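Local coordinates for protein alcohol oxidase (Myceliophthora thermophila, PDB 6F74) that binds FAD and, as a VAO-type flavoprotein named an alcohol oxidase, probably oxidises its substrate with molecular oxygen as electron acceptor, at residues L52-T60 against P126-D137; Q91-N99 against G170-F178. All coordinates share one frame; numbering follows the deposited sequence.

From the N terminus, the chain leaves helix 42-52, turns, and lays down strand 57-59, whose partner, strand 128-131, lies further along and closes interaction 1. Between them the chain passes through helix 88-93 and the loop 94-99, the first half of interaction 2, whose partner 170-178 lies beyond 126-137. The two closures therefore cross: 52-60, 91-99, 126-137, 170-178 alternate along the chain. Both end on one mixed four-stranded sheet, in which strand 128-131 lies beside strand 171-174, with Tyr128 and Val130 meeting Glu172 through backbone atoms. Interaction 1 builds an outer edge of that sheet; interaction 2 packs the loop 94-99 against it, nearer to FAD.

Interaction 1 (L52-T60 against P126-D137); sequences LGKGKLIKT and PYYAVNASTRED. With NAG (2-acetamido-2-deoxy-beta-D-glucopyranose), chain J.
Ile58 pairs with Ala129 across antiparallel strands 57-59 and 128-131 through two nearly straight backbone bonds, Ile58 N to Ala129 O at 2.7 Å and Ala129 N to Ile58 O at 2.9 Å. Asn131 N to Lys56 O and Thr60 N to Tyr127 O extend the ladder at both ends. Thr60 adds its hydroxyl: with chi1 at 66°, OG1 swings over to Pro126 O, which accepts in its carbonyl plane. The close packing lies on the face of Leu57 and Val130. Leu52 CD1 meets Val130 CG2 tip to tip at 4.0 Å, while Leu57 CD1 lies 3.8 Å from Tyr128 CD1; Trp45 of helix 42-52 stacks on the Tyr128 ring.

Farther along this same face, toward solvent, the grip is slacker: Lys59 stretches out fully and bends only at its last torsion, leaving NZ 4.1 Å from the centroid of the Tyr127 ring in an off-centre cation-pi contact. On the other face, Asn131 carries N-acetylglucosamine on ND2.

At the far end Lys56 NZ reaches the syn lone pair of Asp137 OD2 at 2.9 Å. That oxygen also takes Ser133 N on its anti lone pair and Thr134 N from above the carboxylate plane, as Thr134 OG1 receives Asp137 N in a capping box. With an alanine here in place of the aspartate, the Lys56 ammonium would probably lose its counter-charge, and the N-H groups of Ser133 and Thr134 their acceptor. Three donors on one oxygen should favour a charged carboxylate, coupling the turn before strand 57-59 to the start of helix 135-147.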
loop_
_atom_site.group_PDB
_atom_site.type_symbol
_atom_site.label_atom_id
_atom_site.label_comp_id
_atom_site.label_asym_id
_atom_site.label_seq_id
_atom_site.Cartn_x
_atom_site.Cartn_y
_atom_site.Cartn_z
ATOM N N LEU A 52 -14.026 27.270 -9.691
ATOM C CA LEU A 52 -14.046 25.816 -9.908
ATOM C C LEU A 52 -15.375 25.353 -10.483
ATOM O O LEU A 52 -15.413 24.527 -11.378
ATOM C CB LEU A 52 -13.805 25.057 -8.609
ATOM C CG LEU A 52 -12.382 25.133 -8.050
ATOM C CD1 LEU A 52 -12.387 24.756 -6.561
ATOM C CD2 LEU A 52 -11.448 24.241 -8.865
ATOM N N GLY A 53 -16.456 25.919 -9.959
ATOM C CA GLY A 53 -17.797 25.399 -10.168
ATOM C C GLY A 53 -18.274 25.118 -8.761
ATOM O O GLY A 53 -17.732 24.246 -8.072
ATOM N N LYS A 54 -19.234 25.907 -8.322
ATOM C CA LYS A 54 -19.829 25.800 -6.989
ATOM C C LYS A 54 -20.078 24.358 -6.594
ATOM O O LYS A 54 -20.572 23.581 -7.413
ATOM C CB LYS A 54 -21.146 26.601 -6.987
ATOM C CG LYS A 54 -21.585 27.106 -5.636
ATOM C CD LYS A 54 -22.311 28.476 -5.838
ATOM C CE LYS A 54 -22.688 29.120 -4.529
ATOM N NZ LYS A 54 -23.450 28.157 -3.685
ATOM N N GLY A 55 -19.672 23.985 -5.369
ATOM C CA GLY A 55 -19.780 22.601 -4.864
ATOM C C GLY A 55 -18.489 21.776 -4.906
ATOM O O GLY A 55 -18.341 20.843 -4.121
ATOM N N LYS A 56 -17.553 22.125 -5.788
ATOM C CA LYS A 56 -16.281 21.376 -5.889
ATOM C C LYS A 56 -15.342 21.588 -4.702
ATOM O O LYS A 56 -14.601 20.689 -4.353
ATOM C CB LYS A 56 -15.578 21.685 -7.206
ATOM C CG LYS A 56 -16.315 21.108 -8.407
ATOM C CD LYS A 56 -15.680 21.592 -9.697
ATOM C CE LYS A 56 -16.481 21.207 -10.943
ATOM N NZ LYS A 56 -15.940 19.994 -11.522
ATOM N N LEU A 57 -15.369 22.762 -4.083
ATOM C CA LEU A 57 -14.539 23.027 -2.906
ATOM C C LEU A 57 -15.294 22.556 -1.668
ATOM O O LEU A 57 -16.359 23.041 -1.376
ATOM C CB LEU A 57 -14.211 24.518 -2.771
ATOM C CG LEU A 57 -13.355 24.940 -1.559
ATOM C CD1 LEU A 57 -11.948 24.387 -1.631
ATOM C CD2 LEU A 57 -13.385 26.455 -1.365
ATOM N N ILE A 58 -14.713 21.619 -0.936
ATOM C CA ILE A 58 -15.344 21.085 0.262
ATOM C C ILE A 58 -14.518 21.505 1.468
ATOM O O ILE A 58 -13.314 21.286 1.488
ATOM C CB ILE A 58 -15.431 19.569 0.178
ATOM C CG1 ILE A 58 -16.347 19.160 -0.990
ATOM C CG2 ILE A 58 -15.943 18.969 1.497
ATOM C CD1 ILE A 58 -16.188 17.703 -1.430
ATOM N N LYS A 59 -15.166 22.125 2.451
ATOM C CA LYS A 59 -14.560 22.356 3.751
ATOM C C LYS A 59 -14.670 21.043 4.473
ATOM O O LYS A 59 -15.768 20.521 4.647
ATOM C CB LYS A 59 -15.261 23.442 4.539
ATOM C CG LYS A 59 -14.590 23.675 5.894
ATOM C CD LYS A 59 -15.285 24.758 6.691
ATOM C CE LYS A 59 -14.441 25.233 7.863
ATOM N NZ LYS A 59 -13.742 24.118 8.554
ATOM N N THR A 60 -13.537 20.471 4.860
ATOM C CA THR A 60 -13.566 19.127 5.354
ATOM C C THR A 60 -14.117 19.119 6.766
ATOM O O THR A 60 -14.099 20.158 7.477
ATOM C CB THR A 60 -12.188 18.452 5.288
ATOM O OG1 THR A 60 -11.255 19.085 6.176
ATOM C CG2 THR A 60 -11.679 18.451 3.823
ATOM N N PRO A 126 -6.301 17.111 5.842
ATOM C CA PRO A 126 -6.534 18.362 5.121
ATOM C C PRO A 126 -7.792 19.103 5.544
ATOM O O PRO A 126 -8.819 18.492 5.850
ATOM C CB PRO A 126 -6.685 17.907 3.653
ATOM C CG PRO A 126 -5.920 16.657 3.583
ATOM C CD PRO A 126 -6.121 15.980 4.910
ATOM N N TYR A 127 -7.684 20.430 5.530
ATOM C CA TYR A 127 -8.728 21.351 5.982
ATOM C C TYR A 127 -9.720 21.692 4.858
ATOM O O TYR A 127 -10.913 21.904 5.103
ATOM C CB TYR A 127 -8.029 22.580 6.556
ATOM C CG TYR A 127 -8.894 23.577 7.302
ATOM C CD1 TYR A 127 -9.184 23.420 8.671
ATOM C CD2 TYR A 127 -9.378 24.700 6.658
ATOM C CE1 TYR A 127 -9.930 24.343 9.352
ATOM C CE2 TYR A 127 -10.160 25.623 7.329
ATOM C CZ TYR A 127 -10.414 25.460 8.673
ATOM O OH TYR A 127 -11.189 26.419 9.273
ATOM N N TYR A 128 -9.242 21.752 3.628
ATOM C CA TYR A 128 -10.120 21.865 2.456
ATOM C C TYR A 128 -9.761 20.784 1.471
ATOM O O TYR A 128 -8.608 20.358 1.423
ATOM C CB TYR A 128 -9.958 23.225 1.752
ATOM C CG TYR A 128 -10.685 24.383 2.388
ATOM C CD1 TYR A 128 -12.052 24.562 2.199
ATOM C CD2 TYR A 128 -10.008 25.312 3.147
ATOM C CE1 TYR A 128 -12.722 25.661 2.750
ATOM C CE2 TYR A 128 -10.645 26.393 3.709
ATOM C CZ TYR A 128 -12.013 26.570 3.523
ATOM O OH TYR A 128 -12.639 27.649 4.112
ATOM N N ALA A 129 -10.734 20.347 0.696
ATOM C CA ALA A 129 -10.486 19.488 -0.455
ATOM C C ALA A 129 -11.186 20.034 -1.677
ATOM O O ALA A 129 -12.269 20.599 -1.565
ATOM C CB ALA A 129 -10.974 18.075 -0.169
ATOM N N VAL A 130 -10.571 19.880 -2.845
ATOM C CA VAL A 130 -11.237 20.140 -4.129
ATOM C C VAL A 130 -11.612 18.789 -4.741
ATOM O O VAL A 130 -10.740 17.956 -5.000
ATOM C CB VAL A 130 -10.320 20.935 -5.061
ATOM C CG1 VAL A 130 -10.920 21.053 -6.454
ATOM C CG2 VAL A 130 -10.055 22.314 -4.476
ATOM N N ASN A 131 -12.909 18.568 -4.929
ATOM C CA ASN A 131 -13.412 17.389 -5.609
ATOM C C ASN A 131 -13.157 17.582 -7.113
ATOM O O ASN A 131 -14.027 18.056 -7.844
ATOM C CB ASN A 131 -14.913 17.187 -5.293
ATOM C CG ASN A 131 -15.532 16.046 -6.059
ATOM O OD1 ASN A 131 -14.825 15.219 -6.608
ATOM N ND2 ASN A 131 -16.868 16.007 -6.100
ATOM N N ALA A 132 -11.935 17.248 -7.540
ATOM C CA ALA A 132 -11.462 17.555 -8.890
ATOM C C ALA A 132 -11.888 16.472 -9.853
ATOM O O ALA A 132 -11.567 15.306 -9.630
ATOM C CB ALA A 132 -9.943 17.677 -8.897
ATOM N N SER A 133 -12.624 16.846 -10.890
ATOM C CA SER A 133 -13.060 15.906 -11.952
ATOM C C SER A 133 -12.612 16.274 -13.375
ATOM O O SER A 133 -12.891 15.537 -14.294
ATOM C CB SER A 133 -14.599 15.721 -11.907
ATOM O OG SER A 133 -15.255 16.972 -12.012
ATOM N N THR A 134 -11.913 17.395 -13.553
ATOM C CA THR A 134 -11.369 17.806 -14.850
ATOM C C THR A 134 -9.930 18.236 -14.644
ATOM O O THR A 134 -9.524 18.520 -13.526
ATOM C CB THR A 134 -12.130 18.999 -15.437
ATOM O OG1 THR A 134 -11.921 20.184 -14.632
ATOM C CG2 THR A 134 -13.618 18.702 -15.575
ATOM N N ARG A 135 -9.172 18.310 -15.722
ATOM C CA ARG A 135 -7.830 18.895 -15.687
ATOM C C ARG A 135 -7.828 20.365 -15.239
ATOM O O ARG A 135 -6.854 20.815 -14.648
ATOM C CB ARG A 135 -7.166 18.822 -17.063
ATOM C CG ARG A 135 -6.769 17.427 -17.465
ATOM C CD ARG A 135 -6.091 17.401 -18.829
ATOM N NE ARG A 135 -5.618 16.041 -19.114
ATOM C CZ ARG A 135 -4.674 15.684 -19.995
ATOM N NH1 ARG A 135 -4.076 16.586 -20.762
ATOM N NH2 ARG A 135 -4.344 14.403 -20.100
ATOM N N GLU A 136 -8.915 21.087 -15.516
ATOM C CA GLU A 136 -9.007 22.494 -15.182
ATOM C C GLU A 136 -9.082 22.590 -13.641
ATOM O O GLU A 136 -8.374 23.368 -13.038
ATOM C CB GLU A 136 -10.205 23.158 -15.850
ATOM C CG GLU A 136 -10.078 23.326 -17.380
ATOM C CD GLU A 136 -10.084 22.006 -18.132
ATOM O OE1 GLU A 136 -10.835 21.086 -17.812
ATOM O OE2 GLU A 136 -9.288 21.825 -19.058
ATOM N N ASP A 137 -9.926 21.765 -13.027
ATOM C CA ASP A 137 -9.986 21.646 -11.566
ATOM C C ASP A 137 -8.605 21.473 -10.954
ATOM O O ASP A 137 -8.249 22.148 -9.990
ATOM C CB ASP A 137 -10.830 20.445 -11.126
ATOM C CG ASP A 137 -12.306 20.594 -11.479
ATOM O OD1 ASP A 137 -12.757 21.702 -11.761
ATOM O OD2 ASP A 137 -13.030 19.570 -11.449
HETATM C C1 NAG J . -17.708 15.059 -6.774
HETATM C C2 NAG J . -19.044 14.836 -6.092
HETATM C C3 NAG J . -19.808 13.769 -6.864
HETATM C C4 NAG J . -20.120 14.248 -8.275
HETATM C C5 NAG J . -18.793 14.551 -8.946
HETATM C C6 NAG J . -19.068 15.204 -10.306
HETATM C C7 NAG J . -18.988 15.096 -3.647
HETATM C C8 NAG J . -18.745 14.370 -2.357
HETATM N N2 NAG J . -18.856 14.345 -4.738
HETATM O O3 NAG J . -20.994 13.403 -6.161
HETATM O O4 NAG J . -20.878 13.239 -9.004
HETATM O O5 NAG J . -17.958 15.432 -8.149
HETATM O O6 NAG J . -17.827 15.610 -10.890
HETATM O O7 NAG J . -19.269 16.283 -3.680
#

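Interaction 2 (Q91-N99 against G170-F178); sequences QTSDPIGRN and GLELWLHSF. With FAD (flavin-adenine dinucleotide), chain I.
Pro95 lies flat over the indole of Trp174, its CA 3.7 Å from the centroid of the six-membered ring and only 10° off the normal, a well-centred CH-pi contact. Pro95 CB also touches CE3. The opposite face of the indole is met by CB of His176, toward the rim, so the ring is clamped between the loop and its own strand's continuation. At the indole edge, Ser93 O sits 3.4 Å from Trp174 CH2, and one water bridges Trp174 NE1, from which it accepts, to Thr92 O, to which it donates. Thr92 O also lies over the centre of the His176 ring.

Beside this, Glu172 reaches across with an extended chain, CG anti to the backbone N (chi1 -174°). Its OE2 takes Arg98 NH2 at 3.1 Å in a salt bridge with the two flat groups nearly coplanar. OE1 approaches Pro95 O to 2.6 Å, a spacing at which the acid probably shares a proton, although its other oxygen faces Arg98.

Further out, the loop is braced from within. Asp94 OD1 accepts Ile96 N through its anti lone pair at 2.9 Å, and a type I turn from Asp94 to Gly97 presents Pro95 to the indole. Arg98 NH1 folds back on Gly97 O, while its NE is salt-bridged to Asp166.

Asn99 CB then meets the flavin methyl C8M at 3.4 Å, and Leu175 CD1 touches the adenine amino group N6A. An Asx turn overlapping a type I turn thus packs onto strand 171-174 of the FAD-binding domain of this VAO-type oxidase, and both segments also line the cofactor pocket.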
loop_
_atom_site.group_PDB
_atom_site.type_symbol
_atom_site.label_atom_id
_atom_site.label_comp_id
_atom_site.label_asym_id
_atom_site.label_seq_id
_atom_site.Cartn_x
_atom_site.Cartn_y
_atom_site.Cartn_z
ATOM N N GLN A 91 -15.096 4.699 3.746
ATOM C CA GLN A 91 -13.892 5.518 3.889
ATOM C C GLN A 91 -13.399 6.159 2.582
ATOM O O GLN A 91 -12.925 7.277 2.627
ATOM C CB GLN A 91 -12.777 4.732 4.554
ATOM C CG GLN A 91 -13.075 4.289 5.995
ATOM C CD GLN A 91 -13.212 5.408 6.993
ATOM O OE1 GLN A 91 -13.027 6.586 6.649
ATOM N NE2 GLN A 91 -13.542 5.055 8.271
ATOM N N THR A 92 -13.536 5.516 1.424
ATOM C CA THR A 92 -13.141 6.163 0.165
ATOM C C THR A 92 -14.106 7.231 -0.326
ATOM O O THR A 92 -13.738 8.009 -1.205
ATOM C CB THR A 92 -12.938 5.153 -0.985
ATOM O OG1 THR A 92 -14.126 4.349 -1.146
ATOM C CG2 THR A 92 -11.714 4.261 -0.724
ATOM N N SER A 93 -15.329 7.260 0.203
ATOM C CA SER A 93 -16.391 8.165 -0.249
ATOM C C SER A 93 -16.282 9.603 0.273
ATOM O O SER A 93 -16.812 10.521 -0.334
ATOM C CB SER A 93 -17.764 7.619 0.188
ATOM O OG SER A 93 -17.900 7.674 1.624
ATOM N N ASP A 94 -15.602 9.783 1.412
ATOM C CA ASP A 94 -15.378 11.098 1.992
ATOM C C ASP A 94 -13.981 11.606 1.573
ATOM O O ASP A 94 -13.033 10.819 1.497
ATOM C CB ASP A 94 -15.432 10.976 3.507
ATOM C CG ASP A 94 -15.489 12.318 4.182
ATOM O OD1 ASP A 94 -14.454 13.046 4.206
ATOM O OD2 ASP A 94 -16.589 12.662 4.679
ATOM N N PRO A 95 -13.832 12.916 1.317
ATOM C CA PRO A 95 -12.528 13.472 0.941
ATOM C C PRO A 95 -11.402 13.260 1.930
ATOM O O PRO A 95 -10.251 13.231 1.516
ATOM C CB PRO A 95 -12.810 14.967 0.797
ATOM C CG PRO A 95 -14.140 15.218 1.391
ATOM C CD PRO A 95 -14.891 13.952 1.236
ATOM N N ILE A 96 -11.705 13.157 3.221
ATOM C CA ILE A 96 -10.697 12.830 4.231
ATOM C C ILE A 96 -11.008 11.498 4.948
ATOM O O ILE A 96 -10.601 11.268 6.092
ATOM C CB ILE A 96 -10.466 13.956 5.234
ATOM C CG1 ILE A 96 -11.761 14.322 5.935
ATOM C CG2 ILE A 96 -9.916 15.183 4.504
ATOM C CD1 ILE A 96 -11.559 15.128 7.194
ATOM N N GLY A 97 -11.709 10.626 4.248
ATOM C CA GLY A 97 -11.908 9.269 4.725
ATOM C C GLY A 97 -10.642 8.470 4.498
ATOM O O GLY A 97 -10.046 8.545 3.404
ATOM N N ARG A 98 -10.239 7.723 5.524
ATOM C CA ARG A 98 -9.002 6.986 5.515
ATOM C C ARG A 98 -9.206 5.524 5.902
ATOM O O ARG A 98 -9.734 5.218 6.969
ATOM C CB ARG A 98 -8.037 7.632 6.502
ATOM C CG ARG A 98 -7.622 9.047 6.080
ATOM C CD ARG A 98 -6.593 9.024 4.990
ATOM N NE ARG A 98 -6.260 10.364 4.531
ATOM C CZ ARG A 98 -6.971 11.094 3.664
ATOM N NH1 ARG A 98 -8.115 10.645 3.162
ATOM N NH2 ARG A 98 -6.573 12.334 3.352
ATOM N N ASN A 99 -8.815 4.613 5.013
ATOM C CA ASN A 99 -8.904 3.189 5.317
ATOM C C ASN A 99 -8.039 2.829 6.547
ATOM O O ASN A 99 -8.488 2.180 7.459
ATOM C CB ASN A 99 -8.450 2.375 4.122
ATOM C CG ASN A 99 -9.569 2.058 3.177
ATOM O OD1 ASN A 99 -9.866 0.900 2.976
ATOM N ND2 ASN A 99 -10.188 3.074 2.589
ATOM N N GLY A 170 -3.802 21.564 5.251
ATOM C CA GLY A 170 -3.560 21.365 3.841
ATOM C C GLY A 170 -4.752 21.659 2.972
ATOM O O GLY A 170 -5.882 21.723 3.450
ATOM N N LEU A 171 -4.487 21.829 1.685
ATOM C CA LEU A 171 -5.518 21.855 0.648
ATOM C C LEU A 171 -5.390 20.543 -0.099
ATOM O O LEU A 171 -4.355 20.283 -0.727
ATOM C CB LEU A 171 -5.315 23.044 -0.282
ATOM C CG LEU A 171 -6.189 23.141 -1.534
ATOM C CD1 LEU A 171 -7.694 23.067 -1.212
ATOM C CD2 LEU A 171 -5.888 24.433 -2.257
ATOM N N GLU A 172 -6.418 19.698 -0.019
ATOM C CA GLU A 172 -6.372 18.403 -0.681
ATOM C C GLU A 172 -6.819 18.473 -2.153
ATOM O O GLU A 172 -7.904 18.933 -2.461
ATOM C CB GLU A 172 -7.211 17.385 0.073
ATOM C CG GLU A 172 -7.098 15.968 -0.469
ATOM C CD GLU A 172 -7.988 14.995 0.247
ATOM O OE1 GLU A 172 -9.178 14.989 -0.060
ATOM O OE2 GLU A 172 -7.489 14.205 1.084
ATOM N N LEU A 173 -5.960 18.011 -3.051
ATOM C CA LEU A 173 -6.361 17.674 -4.397
ATOM C C LEU A 173 -6.910 16.272 -4.362
ATOM O O LEU A 173 -6.137 15.290 -4.355
ATOM C CB LEU A 173 -5.162 17.767 -5.341
ATOM C CG LEU A 173 -5.444 17.354 -6.793
ATOM C CD1 LEU A 173 -6.447 18.285 -7.457
ATOM C CD2 LEU A 173 -4.126 17.338 -7.528
ATOM N N TRP A 174 -8.235 16.165 -4.319
ATOM C CA TRP A 174 -8.928 14.857 -4.298
ATOM C C TRP A 174 -9.272 14.408 -5.726
ATOM O O TRP A 174 -10.070 15.038 -6.419
ATOM C CB TRP A 174 -10.189 14.989 -3.456
ATOM C CG TRP A 174 -10.877 13.710 -3.094
ATOM C CD1 TRP A 174 -10.299 12.473 -2.883
ATOM C CD2 TRP A 174 -12.270 13.540 -2.870
ATOM N NE1 TRP A 174 -11.269 11.553 -2.552
ATOM C CE2 TRP A 174 -12.485 12.182 -2.531
ATOM C CE3 TRP A 174 -13.361 14.405 -2.901
ATOM C CZ2 TRP A 174 -13.753 11.674 -2.225
ATOM C CZ3 TRP A 174 -14.631 13.901 -2.606
ATOM C CH2 TRP A 174 -14.809 12.540 -2.275
ATOM N N LEU A 175 -8.653 13.310 -6.163
ATOM C CA LEU A 175 -8.752 12.847 -7.548
ATOM C C LEU A 175 -9.784 11.760 -7.776
ATOM O O LEU A 175 -9.905 11.248 -8.883
ATOM C CB LEU A 175 -7.373 12.401 -8.013
ATOM C CG LEU A 175 -6.341 13.546 -8.019
ATOM C CD1 LEU A 175 -4.958 12.967 -8.289
ATOM C CD2 LEU A 175 -6.683 14.626 -9.041
ATOM N N HIS A 176 -10.571 11.438 -6.758
ATOM C CA HIS A 176 -11.466 10.263 -6.792
ATOM C C HIS A 176 -12.503 10.321 -7.924
ATOM O O HIS A 176 -12.882 9.302 -8.459
ATOM C CB HIS A 176 -12.110 10.091 -5.424
ATOM C CG HIS A 176 -12.979 8.886 -5.295
ATOM N ND1 HIS A 176 -14.323 8.973 -5.030
ATOM C CD2 HIS A 176 -12.687 7.568 -5.347
ATOM C CE1 HIS A 176 -14.830 7.758 -4.955
ATOM N NE2 HIS A 176 -13.854 6.890 -5.105
ATOM N N SER A 177 -12.947 11.513 -8.316
ATOM C CA SER A 177 -13.855 11.659 -9.485
ATOM C C SER A 177 -13.175 12.127 -10.773
ATOM O O SER A 177 -13.851 12.600 -11.690
ATOM C CB SER A 177 -15.001 12.617 -9.154
ATOM O OG SER A 177 -15.623 12.254 -7.944
ATOM N N PHE A 178 -11.853 12.008 -10.863
ATOM C CA PHE A 178 -11.121 12.389 -12.060
ATOM C C PHE A 178 -10.995 11.136 -12.885
ATOM O O PHE A 178 -10.031 10.381 -12.744
ATOM C CB PHE A 178 -9.760 13.003 -11.700
ATOM C CG PHE A 178 -8.940 13.397 -12.893
ATOM C CD1 PHE A 178 -9.337 14.439 -13.721
ATOM C CD2 PHE A 178 -7.768 12.710 -13.200
ATOM C CE1 PHE A 178 -8.585 14.793 -14.827
ATOM C CE2 PHE A 178 -6.991 13.091 -14.296
ATOM C CZ PHE A 178 -7.414 14.126 -15.118
HETATM P PA FAD I . -3.733 7.443 -1.540
HETATM O O1A FAD I . -3.794 7.542 -0.018
HETATM O O2A FAD I . -4.827 8.127 -2.296
HETATM O O5B FAD I . -2.324 8.001 -1.985
HETATM C C5B FAD I . -1.161 7.329 -1.588
HETATM C C4B FAD I . 0.040 8.210 -1.880
HETATM O O4B FAD I . 0.099 8.369 -3.288
HETATM C C3B FAD I . -0.004 9.608 -1.319
HETATM O O3B FAD I . 1.351 10.030 -1.120
HETATM C C2B FAD I . -0.571 10.446 -2.437
HETATM O O2B FAD I . -0.097 11.797 -2.489
HETATM C C1B FAD I . -0.047 9.733 -3.654
HETATM N N9A FAD I . -0.893 9.784 -4.851
HETATM C C8A FAD I . -2.076 9.179 -5.024
HETATM N N7A FAD I . -2.557 9.407 -6.261
HETATM C C5A FAD I . -1.659 10.161 -6.886
HETATM C C6A FAD I . -1.572 10.735 -8.229
HETATM N N6A FAD I . -2.595 10.487 -9.078
HETATM N N1A FAD I . -0.477 11.484 -8.523
HETATM C C2A FAD I . 0.509 11.688 -7.611
HETATM N N3A FAD I . 0.500 11.165 -6.357
HETATM C C4A FAD I . -0.553 10.403 -5.964
HETATM N N1 FAD I . -0.833 -2.667 -1.647
HETATM C C2 FAD I . -0.365 -3.752 -2.306
HETATM O O2 FAD I . 0.780 -3.698 -2.822
HETATM N N3 FAD I . -1.098 -4.874 -2.449
HETATM C C4 FAD I . -2.326 -5.007 -1.919
HETATM O O4 FAD I . -2.995 -6.055 -2.037
HETATM C C4X FAD I . -2.905 -3.874 -1.166
HETATM N N5 FAD I . -4.128 -3.951 -0.604
HETATM C C5X FAD I . -4.635 -2.892 0.073
HETATM C C6 FAD I . -5.910 -2.982 0.631
HETATM C C7 FAD I . -6.480 -1.923 1.315
HETATM C C7M FAD I . -7.854 -2.200 1.875
HETATM C C8 FAD I . -5.726 -0.645 1.449
HETATM C C8M FAD I . -6.297 0.584 2.143
HETATM C C9 FAD I . -4.444 -0.558 0.915
HETATM C C9A FAD I . -3.854 -1.626 0.217
HETATM N N10 FAD I . -2.561 -1.561 -0.371
HETATM C C10 FAD I . -2.061 -2.674 -1.060
HETATM C "C1'" FAD I . -1.666 -0.390 -0.214
HETATM C "C2'" FAD I . -1.574 0.627 -1.303
HETATM O "O2'" FAD I . -0.662 0.122 -2.276
HETATM C "C3'" FAD I . -0.998 1.928 -0.733
HETATM O "O3'" FAD I . -1.713 2.354 0.441
HETATM C "C4'" FAD I . -0.988 3.044 -1.768
HETATM O "O4'" FAD I . -0.431 4.228 -1.190
HETATM C "C5'" FAD I . -2.386 3.318 -2.300
HETATM O "O5'" FAD I . -2.354 4.351 -3.270
HETATM P P FAD I . -3.696 5.185 -3.361
HETATM O O1P FAD I . -4.872 4.253 -3.451
HETATM O O2P FAD I . -3.476 6.213 -4.420
HETATM O O3P FAD I . -3.699 5.859 -1.889
HETATM O O HOH W 1 -11.314 8.689 -1.826
#